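Dhd127_a (Synthetic construct, PDB 6DLM) is one chain of a computationally designed heterodimer, a helical hairpin made to pair with the partner chain Dhd127_b in a coiled-coil bundle. Local coordinates at residues S5-E10 with R64-E69; A12-H17 with V60-E65; E30-V35 with E44-L49. One frame throughout, in Å; residues are numbered along the deposited sequence.

Contact 1: S5-E10 with R64-E69; sequences SYLLKE and RETHRE
Leu7 has its chi1 at -87° and an extended chi2 of 164°, which carries both methyls to helix 44-73. Thr66 places CG2 anti to its backbone N, and this methyl is the one that touches Leu7. The two belong to an antiparallel helical hairpin, close to its open end, where the chain starts and finishes. Leu7 CD2 lies 3.9 Å from Thr66 CG2, and the two side chains slide past each other in opposite directions. Leu7 CD2 also rests 3.8 Å from Glu69 CB. Leu7 CD1 is almost as near to that CB, so both methyls of Leu7 touch the CB of Glu69, and the two side chains cross at about a right angle. Ile70 and Arg73 also touch Leu7.

The hydroxyl of Thr66 is bonded to its own helix, at the carbonyl O of Glu62. It also accepts from a water, 2.7 Å from Thr66 OG1. That water gives its other hydrogen to Glu10 OE1, so it bridges the two helices beside the apolar contact.

Salt bridges run along helix 44-73. Glu69 OE1 pairs with Arg73, and Arg68 NH1 with Glu72. Arg68 grips Glu65 side-on: Arg68 NE and NH2 both donate to Glu65 OE1, each at 2.9 Å, with OE1 only 8° out of the guanidinium plane.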
loop_
_atom_site.group_PDB
_atom_site.type_symbol
_atom_site.label_atom_id
_atom_site.label_comp_id
_atom_site.label_asym_id
_atom_site.label_seq_id
_atom_site.Cartn_x
_atom_site.Cartn_y
_atom_site.Cartn_z
ATOM N N SER A 5 -10.067 -19.192 -10.595
ATOM C CA SER A 5 -10.261 -18.019 -11.436
ATOM C C SER A 5 -10.983 -16.897 -10.681
ATOM O O SER A 5 -10.620 -15.740 -10.840
ATOM C CB SER A 5 -11.006 -18.370 -12.725
ATOM O OG SER A 5 -11.246 -17.229 -13.538
ATOM N N TYR A 6 -11.997 -17.208 -9.871
ATOM C CA TYR A 6 -12.644 -16.138 -9.123
ATOM C C TYR A 6 -11.639 -15.517 -8.142
ATOM O O TYR A 6 -11.571 -14.297 -8.036
ATOM C CB TYR A 6 -13.849 -16.640 -8.334
ATOM C CG TYR A 6 -14.854 -17.437 -9.121
ATOM C CD1 TYR A 6 -15.583 -18.440 -8.509
ATOM C CD2 TYR A 6 -15.071 -17.196 -10.462
ATOM C CE1 TYR A 6 -16.504 -19.181 -9.208
ATOM C CE2 TYR A 6 -15.996 -17.934 -11.175
ATOM C CZ TYR A 6 -16.708 -18.927 -10.537
ATOM O OH TYR A 6 -17.632 -19.683 -11.215
ATOM N N LEU A 7 -10.866 -16.359 -7.462
ATOM C CA LEU A 7 -9.864 -15.871 -6.531
ATOM C C LEU A 7 -8.792 -15.024 -7.213
ATOM O O LEU A 7 -8.401 -14.007 -6.679
ATOM C CB LEU A 7 -9.166 -17.032 -5.830
ATOM C CG LEU A 7 -9.841 -17.539 -4.569
ATOM C CD1 LEU A 7 -9.279 -18.900 -4.203
ATOM C CD2 LEU A 7 -9.664 -16.550 -3.428
ATOM N N LEU A 8 -8.291 -15.459 -8.361
ATOM C CA LEU A 8 -7.270 -14.673 -9.050
ATOM C C LEU A 8 -7.799 -13.304 -9.480
ATOM O O LEU A 8 -7.114 -12.313 -9.336
ATOM C CB LEU A 8 -6.703 -15.440 -10.235
ATOM C CG LEU A 8 -5.963 -16.701 -9.793
ATOM C CD1 LEU A 8 -5.519 -17.506 -11.000
ATOM C CD2 LEU A 8 -4.779 -16.342 -8.916
ATOM N N LYS A 9 -9.004 -13.245 -10.030
ATOM C CA LYS A 9 -9.595 -11.957 -10.352
ATOM C C LYS A 9 -9.854 -11.120 -9.073
ATOM O O LYS A 9 -9.631 -9.924 -9.081
ATOM C CB LYS A 9 -10.860 -12.134 -11.189
ATOM C CG LYS A 9 -10.570 -12.576 -12.615
ATOM C CD LYS A 9 -11.843 -12.968 -13.343
ATOM C CE LYS A 9 -11.671 -12.898 -14.845
ATOM N NZ LYS A 9 -10.343 -13.408 -15.265
ATOM N N GLU A 10 -10.333 -11.738 -7.991
ATOM C CA GLU A 10 -10.544 -11.027 -6.741
ATOM C C GLU A 10 -9.208 -10.489 -6.232
ATOM O O GLU A 10 -9.137 -9.366 -5.760
ATOM C CB GLU A 10 -11.187 -11.942 -5.695
ATOM C CG GLU A 10 -11.388 -11.282 -4.338
ATOM C CD GLU A 10 -12.380 -12.009 -3.434
ATOM O OE1 GLU A 10 -12.261 -11.863 -2.205
ATOM O OE2 GLU A 10 -13.270 -12.701 -3.946
ATOM N N ARG A 64 -3.420 -11.103 2.107
ATOM C CA ARG A 64 -2.731 -12.292 2.584
ATOM C C ARG A 64 -3.703 -13.476 2.736
ATOM O O ARG A 64 -3.328 -14.617 2.520
ATOM C CB ARG A 64 -1.956 -11.991 3.864
ATOM C CG ARG A 64 -0.819 -11.010 3.621
ATOM C CD ARG A 64 0.148 -10.919 4.790
ATOM N NE ARG A 64 1.504 -10.577 4.353
ATOM C CZ ARG A 64 2.078 -9.405 4.570
ATOM N NH1 ARG A 64 1.422 -8.464 5.214
ATOM N NH2 ARG A 64 3.302 -9.173 4.144
ATOM N N GLU A 65 -4.907 -13.197 3.218
ATOM C CA GLU A 65 -5.912 -14.246 3.366
ATOM C C GLU A 65 -6.242 -14.799 1.973
ATOM O O GLU A 65 -6.400 -15.990 1.816
ATOM C CB GLU A 65 -7.177 -13.727 4.034
ATOM C CG GLU A 65 -6.987 -13.319 5.477
ATOM C CD GLU A 65 -6.835 -14.494 6.420
ATOM O OE1 GLU A 65 -7.038 -15.646 6.010
ATOM O OE2 GLU A 65 -6.507 -14.254 7.590
ATOM N N THR A 66 -6.334 -13.923 0.988
ATOM C CA THR A 66 -6.598 -14.358 -0.373
ATOM C C THR A 66 -5.458 -15.262 -0.883
ATOM O O THR A 66 -5.712 -16.262 -1.537
ATOM C CB THR A 66 -6.806 -13.157 -1.303
ATOM O OG1 THR A 66 -7.868 -12.348 -0.792
ATOM C CG2 THR A 66 -7.148 -13.624 -2.694
ATOM N N HIS A 67 -4.216 -14.919 -0.570
ATOM C CA HIS A 67 -3.108 -15.792 -0.951
ATOM C C HIS A 67 -3.271 -17.164 -0.281
ATOM O O HIS A 67 -3.065 -18.173 -0.922
ATOM C CB HIS A 67 -1.762 -15.210 -0.528
ATOM C CG HIS A 67 -1.405 -13.942 -1.230
ATOM N ND1 HIS A 67 -0.463 -13.064 -0.742
ATOM C CD2 HIS A 67 -1.865 -13.399 -2.377
ATOM C CE1 HIS A 67 -0.358 -12.036 -1.561
ATOM N NE2 HIS A 67 -1.194 -12.217 -2.563
ATOM N N ARG A 68 -3.674 -17.184 0.981
ATOM C CA ARG A 68 -3.879 -18.452 1.671
ATOM C C ARG A 68 -4.960 -19.274 0.969
ATOM O O ARG A 68 -4.769 -20.452 0.748
ATOM C CB ARG A 68 -4.270 -18.230 3.122
ATOM C CG ARG A 68 -4.561 -19.515 3.882
ATOM C CD ARG A 68 -5.059 -19.230 5.284
ATOM N NE ARG A 68 -6.226 -18.363 5.247
ATOM C CZ ARG A 68 -7.451 -18.780 4.954
ATOM N NH1 ARG A 68 -7.665 -20.058 4.687
ATOM N NH2 ARG A 68 -8.456 -17.919 4.922
ATOM N N GLU A 69 -6.072 -18.661 0.583
ATOM C CA GLU A 69 -7.095 -19.396 -0.140
ATOM C C GLU A 69 -6.529 -19.943 -1.458
ATOM O O GLU A 69 -6.803 -21.075 -1.806
ATOM C CB GLU A 69 -8.296 -18.495 -0.427
ATOM C CG GLU A 69 -9.032 -18.024 0.811
ATOM C CD GLU A 69 -10.066 -19.023 1.286
ATOM O OE1 GLU A 69 -10.164 -20.100 0.685
ATOM O OE2 GLU A 69 -10.771 -18.726 2.259
HETATM O O HOH W 1 -10.485 -13.103 -0.482
#

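Contact 2: A12-H17 with V60-E65; sequences ADLSQH and VREVRE
Leu14 and Val63 bring the two backbones closest together here, with their CA atoms 6.6 Å apart. Segments 12-17 and 60-65 run antiparallel, and both lie inside longer helices. Each keeps its own i to i+4 bonds, such as Gln16 N to Ala12 O and Arg64 N to Val60 O, both at 3.1 Å. These bonds stay within each helix, and the contact is made by side chains.

Leu14 points at the second helix and meets two successive residues of it. Its root touches the valine: Leu14 CB is 4.1 Å from Val63 CG2. Its tip touches the glutamate: Leu14 CD1 is 4.1 Å from Glu62 CG. Val63 does not point straight across. It reaches the leucine with CG2, the branch beside its backbone N (chi1 168°). Val63 also packs on Leu11 and Leu18, so it sits among three leucines of helix 3-37.

Glu62 contributes its aliphatic part. CG is anti to the backbone N, and a bend at chi2 (53°) follows. The CG methylene lies against the leucine methyl, and the chain crosses Leu14 at a slant.

Other faces of these helices meet Dhd127_b. Ala12 packs on Leu71 of that chain, and Gln16 packs on Val68 of Dhd127_b. Ser15 OG bonds to Leu11 O within its own helix.

Leu7, Leu11, Leu14 and Leu18 follow one another at alternating steps of four and three residues. This is the heptad spacing of coiled coils, here in an antiparallel helical hairpin of a designed heterodimer.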
loop_
_atom_site.group_PDB
_atom_site.type_symbol
_atom_site.label_atom_id
_atom_site.label_comp_id
_atom_site.label_asym_id
_atom_site.label_seq_id
_atom_site.Cartn_x
_atom_site.Cartn_y
_atom_site.Cartn_z
ATOM N N ALA A 12 -6.671 -9.603 -8.030
ATOM C CA ALA A 12 -6.371 -8.437 -8.842
ATOM C C ALA A 12 -7.204 -7.229 -8.365
ATOM O O ALA A 12 -6.682 -6.131 -8.273
ATOM C CB ALA A 12 -6.639 -8.716 -10.305
ATOM N N ASP A 13 -8.471 -7.448 -8.042
ATOM C CA ASP A 13 -9.297 -6.358 -7.552
ATOM C C ASP A 13 -8.728 -5.773 -6.253
ATOM O O ASP A 13 -8.609 -4.565 -6.124
ATOM C CB ASP A 13 -10.697 -6.872 -7.235
ATOM C CG ASP A 13 -11.547 -7.107 -8.466
ATOM O OD1 ASP A 13 -11.168 -6.695 -9.568
ATOM O OD2 ASP A 13 -12.615 -7.707 -8.297
ATOM N N LEU A 14 -8.379 -6.637 -5.311
ATOM C CA LEU A 14 -7.797 -6.191 -4.049
ATOM C C LEU A 14 -6.448 -5.481 -4.229
ATOM O O LEU A 14 -6.190 -4.480 -3.584
ATOM C CB LEU A 14 -7.615 -7.365 -3.092
ATOM C CG LEU A 14 -8.880 -8.131 -2.723
ATOM C CD1 LEU A 14 -8.535 -9.336 -1.866
ATOM C CD2 LEU A 14 -9.859 -7.228 -1.999
ATOM N N SER A 15 -5.601 -6.001 -5.098
ATOM C CA SER A 15 -4.314 -5.362 -5.319
ATOM C C SER A 15 -4.464 -3.944 -5.876
ATOM O O SER A 15 -3.826 -3.030 -5.390
ATOM C CB SER A 15 -3.469 -6.206 -6.263
ATOM O OG SER A 15 -3.276 -7.499 -5.729
ATOM N N GLN A 16 -5.319 -3.765 -6.873
ATOM C CA GLN A 16 -5.538 -2.431 -7.425
ATOM C C GLN A 16 -6.116 -1.476 -6.367
ATOM O O GLN A 16 -5.689 -0.347 -6.267
ATOM C CB GLN A 16 -6.452 -2.489 -8.644
ATOM C CG GLN A 16 -5.862 -3.282 -9.788
ATOM C CD GLN A 16 -6.649 -3.118 -11.068
ATOM O OE1 GLN A 16 -7.856 -3.282 -11.085
ATOM N NE2 GLN A 16 -5.957 -2.799 -12.147
ATOM N N HIS A 17 -7.052 -1.962 -5.573
ATOM C CA HIS A 17 -7.622 -1.147 -4.513
ATOM C C HIS A 17 -6.533 -0.729 -3.507
ATOM O O HIS A 17 -6.460 0.419 -3.119
ATOM C CB HIS A 17 -8.712 -1.943 -3.803
ATOM C CG HIS A 17 -9.172 -1.332 -2.521
ATOM N ND1 HIS A 17 -8.842 -1.851 -1.291
ATOM C CD2 HIS A 17 -9.939 -0.246 -2.276
ATOM C CE1 HIS A 17 -9.385 -1.114 -0.342
ATOM N NE2 HIS A 17 -10.054 -0.132 -0.913
ATOM N N VAL A 60 -4.157 -5.044 3.487
ATOM C CA VAL A 60 -3.031 -5.947 3.402
ATOM C C VAL A 60 -3.365 -7.303 4.047
ATOM O O VAL A 60 -3.029 -8.328 3.499
ATOM C CB VAL A 60 -1.788 -5.349 4.064
ATOM C CG1 VAL A 60 -0.672 -6.378 4.108
ATOM C CG2 VAL A 60 -1.358 -4.099 3.319
ATOM N N ARG A 61 -4.054 -7.297 5.178
ATOM C CA ARG A 61 -4.422 -8.562 5.802
ATOM C C ARG A 61 -5.329 -9.398 4.892
ATOM O O ARG A 61 -5.104 -10.583 4.741
ATOM C CB ARG A 61 -5.123 -8.328 7.141
ATOM C CG ARG A 61 -4.193 -7.872 8.246
ATOM C CD ARG A 61 -4.877 -7.922 9.607
ATOM N NE ARG A 61 -5.876 -6.873 9.769
ATOM C CZ ARG A 61 -5.618 -5.671 10.264
ATOM N NH1 ARG A 61 -4.394 -5.360 10.648
ATOM N NH2 ARG A 61 -6.587 -4.784 10.378
ATOM N N GLU A 62 -6.336 -8.788 4.270
ATOM C CA GLU A 62 -7.199 -9.529 3.360
ATOM C C GLU A 62 -6.435 -10.081 2.143
ATOM O O GLU A 62 -6.748 -11.165 1.680
ATOM C CB GLU A 62 -8.408 -8.709 2.913
ATOM C CG GLU A 62 -9.412 -9.509 2.091
ATOM C CD GLU A 62 -9.877 -10.795 2.761
ATOM O OE1 GLU A 62 -9.954 -10.843 3.996
ATOM O OE2 GLU A 62 -10.170 -11.764 2.038
ATOM N N VAL A 63 -5.454 -9.339 1.644
ATOM C CA VAL A 63 -4.690 -9.809 0.508
ATOM C C VAL A 63 -3.973 -11.088 0.906
ATOM O O VAL A 63 -3.912 -12.033 0.147
ATOM C CB VAL A 63 -3.659 -8.766 0.041
ATOM C CG1 VAL A 63 -2.685 -9.390 -0.939
ATOM C CG2 VAL A 63 -4.364 -7.566 -0.570
ATOM N N ARG A 64 -3.420 -11.103 2.107
ATOM C CA ARG A 64 -2.731 -12.292 2.584
ATOM C C ARG A 64 -3.703 -13.476 2.736
ATOM O O ARG A 64 -3.328 -14.617 2.520
ATOM C CB ARG A 64 -1.956 -11.991 3.864
ATOM C CG ARG A 64 -0.819 -11.010 3.621
ATOM C CD ARG A 64 0.148 -10.919 4.790
ATOM N NE ARG A 64 1.504 -10.577 4.353
ATOM C CZ ARG A 64 2.078 -9.405 4.570
ATOM N NH1 ARG A 64 1.422 -8.464 5.214
ATOM N NH2 ARG A 64 3.302 -9.173 4.144
ATOM N N GLU A 65 -4.907 -13.197 3.218
ATOM C CA GLU A 65 -5.912 -14.246 3.366
ATOM C C GLU A 65 -6.242 -14.799 1.973
ATOM O O GLU A 65 -6.400 -15.990 1.816
ATOM C CB GLU A 65 -7.177 -13.727 4.034
ATOM C CG GLU A 65 -6.987 -13.319 5.477
ATOM C CD GLU A 65 -6.835 -14.494 6.420
ATOM O OE1 GLU A 65 -7.038 -15.646 6.010
ATOM O OE2 GLU A 65 -6.507 -14.254 7.590
#

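Contact 3: E30-V35 with E44-L49; sequences ERVVEV and EELKRL
Val32 lays both methyls against the start of helix 44-73. Val32 CG2 meets Leu49 CD1 at 3.7 Å, the side chains reaching toward each other tip to tip. Val32 CG1 lies 3.9 Å from Glu45 CG, and here the side chains cross at about a right angle. Leu46 adds its CD2 methyl, 4.2 Å from Val32 CG1. The axes of segments 30-35 and 44-49 come within 10.6 Å and are nearly antiparallel, at 162°. This is the closed end of the helical hairpin, next to its connecting loop. Val35 packs on Glu40 and Val41 of that loop, while Val32 also touches Leu36 of Dhd127_b.

Glu45 takes the rarer chi1 of 71°, with CG between the backbone N and the carbonyl carbon. A bend at chi2 turns the carboxylate back toward its own backbone. Glu45 OE2 accepts from Leu46 N at 3.1 Å, on its anti side and 26° out of the carboxylate plane. Glu45 OE1 accepts from Asp42 N. The glutamate thus offers methylenes to Val32 and oxygens to backbone N-H groups. The contact between the helices is essentially apolar, and the buried negative charge is probably eased by lying at the N-terminal end of its helix.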
loop_
_atom_site.group_PDB
_atom_site.type_symbol
_atom_site.label_atom_id
_atom_site.label_comp_id
_atom_site.label_asym_id
_atom_site.label_seq_id
_atom_site.Cartn_x
_atom_site.Cartn_y
_atom_site.Cartn_z
ATOM N N GLU A 30 1.507 14.370 2.221
ATOM C CA GLU A 30 2.250 15.544 1.782
ATOM C C GLU A 30 1.479 16.841 2.101
ATOM O O GLU A 30 2.070 17.822 2.518
ATOM C CB GLU A 30 2.540 15.484 0.292
ATOM C CG GLU A 30 3.396 16.637 -0.189
ATOM C CD GLU A 30 3.900 16.429 -1.600
ATOM O OE1 GLU A 30 3.201 15.763 -2.375
ATOM O OE2 GLU A 30 4.984 16.926 -1.921
ATOM N N ARG A 31 0.174 16.808 1.902
ATOM C CA ARG A 31 -0.673 17.951 2.213
ATOM C C ARG A 31 -0.656 18.296 3.703
ATOM O O ARG A 31 -0.627 19.461 4.053
ATOM C CB ARG A 31 -2.083 17.720 1.700
ATOM C CG ARG A 31 -2.118 17.797 0.191
ATOM C CD ARG A 31 -3.521 17.972 -0.328
ATOM N NE ARG A 31 -4.243 16.717 -0.378
ATOM C CZ ARG A 31 -4.296 15.948 -1.455
ATOM N NH1 ARG A 31 -4.989 14.828 -1.436
ATOM N NH2 ARG A 31 -3.647 16.305 -2.545
ATOM N N VAL A 32 -0.658 17.289 4.567
ATOM C CA VAL A 32 -0.566 17.545 6.001
ATOM C C VAL A 32 0.765 18.240 6.320
ATOM O O VAL A 32 0.793 19.137 7.140
ATOM C CB VAL A 32 -0.734 16.284 6.853
ATOM C CG1 VAL A 32 -0.556 16.615 8.324
ATOM C CG2 VAL A 32 -2.107 15.692 6.615
ATOM N N VAL A 33 1.829 17.860 5.630
ATOM C CA VAL A 33 3.106 18.517 5.850
ATOM C C VAL A 33 2.965 20.009 5.519
ATOM O O VAL A 33 3.448 20.844 6.272
ATOM C CB VAL A 33 4.219 17.911 4.991
ATOM C CG1 VAL A 33 5.498 18.706 5.164
ATOM C CG2 VAL A 33 4.442 16.453 5.365
ATOM N N GLU A 34 2.269 20.319 4.437
ATOM C CA GLU A 34 2.037 21.707 4.073
ATOM C C GLU A 34 1.248 22.426 5.175
ATOM O O GLU A 34 1.581 23.546 5.514
ATOM C CB GLU A 34 1.285 21.786 2.747
ATOM C CG GLU A 34 2.049 21.185 1.576
ATOM C CD GLU A 34 1.224 21.121 0.304
ATOM O OE1 GLU A 34 0.019 21.432 0.353
ATOM O OE2 GLU A 34 1.783 20.751 -0.746
ATOM N N VAL A 35 0.238 21.763 5.727
ATOM C CA VAL A 35 -0.544 22.342 6.816
ATOM C C VAL A 35 0.313 22.619 8.054
ATOM O O VAL A 35 0.169 23.658 8.672
ATOM C CB VAL A 35 -1.714 21.435 7.218
ATOM C CG1 VAL A 35 -2.417 21.998 8.435
ATOM C CG2 VAL A 35 -2.686 21.289 6.065
ATOM N N GLU A 44 -7.973 16.711 13.153
ATOM C CA GLU A 44 -8.737 15.939 12.196
ATOM C C GLU A 44 -7.872 15.514 10.998
ATOM O O GLU A 44 -8.060 14.416 10.499
ATOM C CB GLU A 44 -9.950 16.753 11.732
ATOM C CG GLU A 44 -10.909 16.030 10.801
ATOM C CD GLU A 44 -11.658 14.890 11.464
ATOM O OE1 GLU A 44 -11.604 14.767 12.708
ATOM O OE2 GLU A 44 -12.303 14.113 10.730
ATOM N N GLU A 45 -6.962 16.355 10.506
ATOM C CA GLU A 45 -6.144 15.897 9.387
ATOM C C GLU A 45 -5.308 14.684 9.816
ATOM O O GLU A 45 -5.149 13.760 9.050
ATOM C CB GLU A 45 -5.263 16.999 8.815
ATOM C CG GLU A 45 -4.121 17.408 9.710
ATOM C CD GLU A 45 -4.589 18.176 10.919
ATOM O OE1 GLU A 45 -4.997 19.345 10.753
ATOM O OE2 GLU A 45 -4.552 17.612 12.026
ATOM N N LEU A 46 -4.761 14.705 11.030
ATOM C CA LEU A 46 -4.001 13.584 11.553
ATOM C C LEU A 46 -4.892 12.362 11.698
ATOM O O LEU A 46 -4.470 11.253 11.405
ATOM C CB LEU A 46 -3.398 13.960 12.901
ATOM C CG LEU A 46 -2.443 15.143 12.790
ATOM C CD1 LEU A 46 -2.089 15.707 14.152
ATOM C CD2 LEU A 46 -1.203 14.733 12.026
ATOM N N LYS A 47 -6.120 12.565 12.167
ATOM C CA LYS A 47 -7.059 11.459 12.306
ATOM C C LYS A 47 -7.339 10.813 10.945
ATOM O O LYS A 47 -7.420 9.597 10.858
ATOM C CB LYS A 47 -8.383 11.929 12.913
ATOM C CG LYS A 47 -9.296 10.785 13.339
ATOM C CD LYS A 47 -10.738 10.987 12.885
ATOM C CE LYS A 47 -11.575 9.727 13.095
ATOM N NZ LYS A 47 -12.602 9.529 12.037
ATOM N N ARG A 48 -7.476 11.624 9.908
ATOM C CA ARG A 48 -7.717 11.085 8.579
ATOM C C ARG A 48 -6.546 10.203 8.134
ATOM O O ARG A 48 -6.767 9.153 7.566
ATOM C CB ARG A 48 -7.970 12.200 7.570
ATOM C CG ARG A 48 -9.327 12.859 7.741
ATOM C CD ARG A 48 -9.706 13.704 6.540
ATOM N NE ARG A 48 -8.834 14.856 6.375
ATOM C CZ ARG A 48 -9.101 16.064 6.854
ATOM N NH1 ARG A 48 -10.220 16.281 7.520
ATOM N NH2 ARG A 48 -8.253 17.053 6.658
ATOM N N LEU A 49 -5.322 10.634 8.395
ATOM C CA LEU A 49 -4.170 9.811 8.055
ATOM C C LEU A 49 -4.186 8.502 8.839
ATOM O O LEU A 49 -3.940 7.456 8.276
ATOM C CB LEU A 49 -2.872 10.542 8.348
ATOM C CG LEU A 49 -2.603 11.751 7.474
ATOM C CD1 LEU A 49 -1.220 12.293 7.778
ATOM C CD2 LEU A 49 -2.759 11.398 6.009
#

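Overall arrangement
From the N terminus, helix 3-37 supplies the first segment of contact 1, then that of contact 2, then that of contact 3. The chain turns in a short loop, and helix 44-73 returns through the partners in reverse order. Contact 3 closes the shortest loop and is nested inside those closed by contacts 1 and 2. Contacts 1 and 2 are neighbours, with centres 8 Å apart. They share Arg64 and Glu65 and touch where Thr66 packs on Leu14. Contact 3 stands alone, its centre 33 Å from that of contact 1 and across the chain's centre. All three tie the same two helices, at the open end, part-way along and beside the loop.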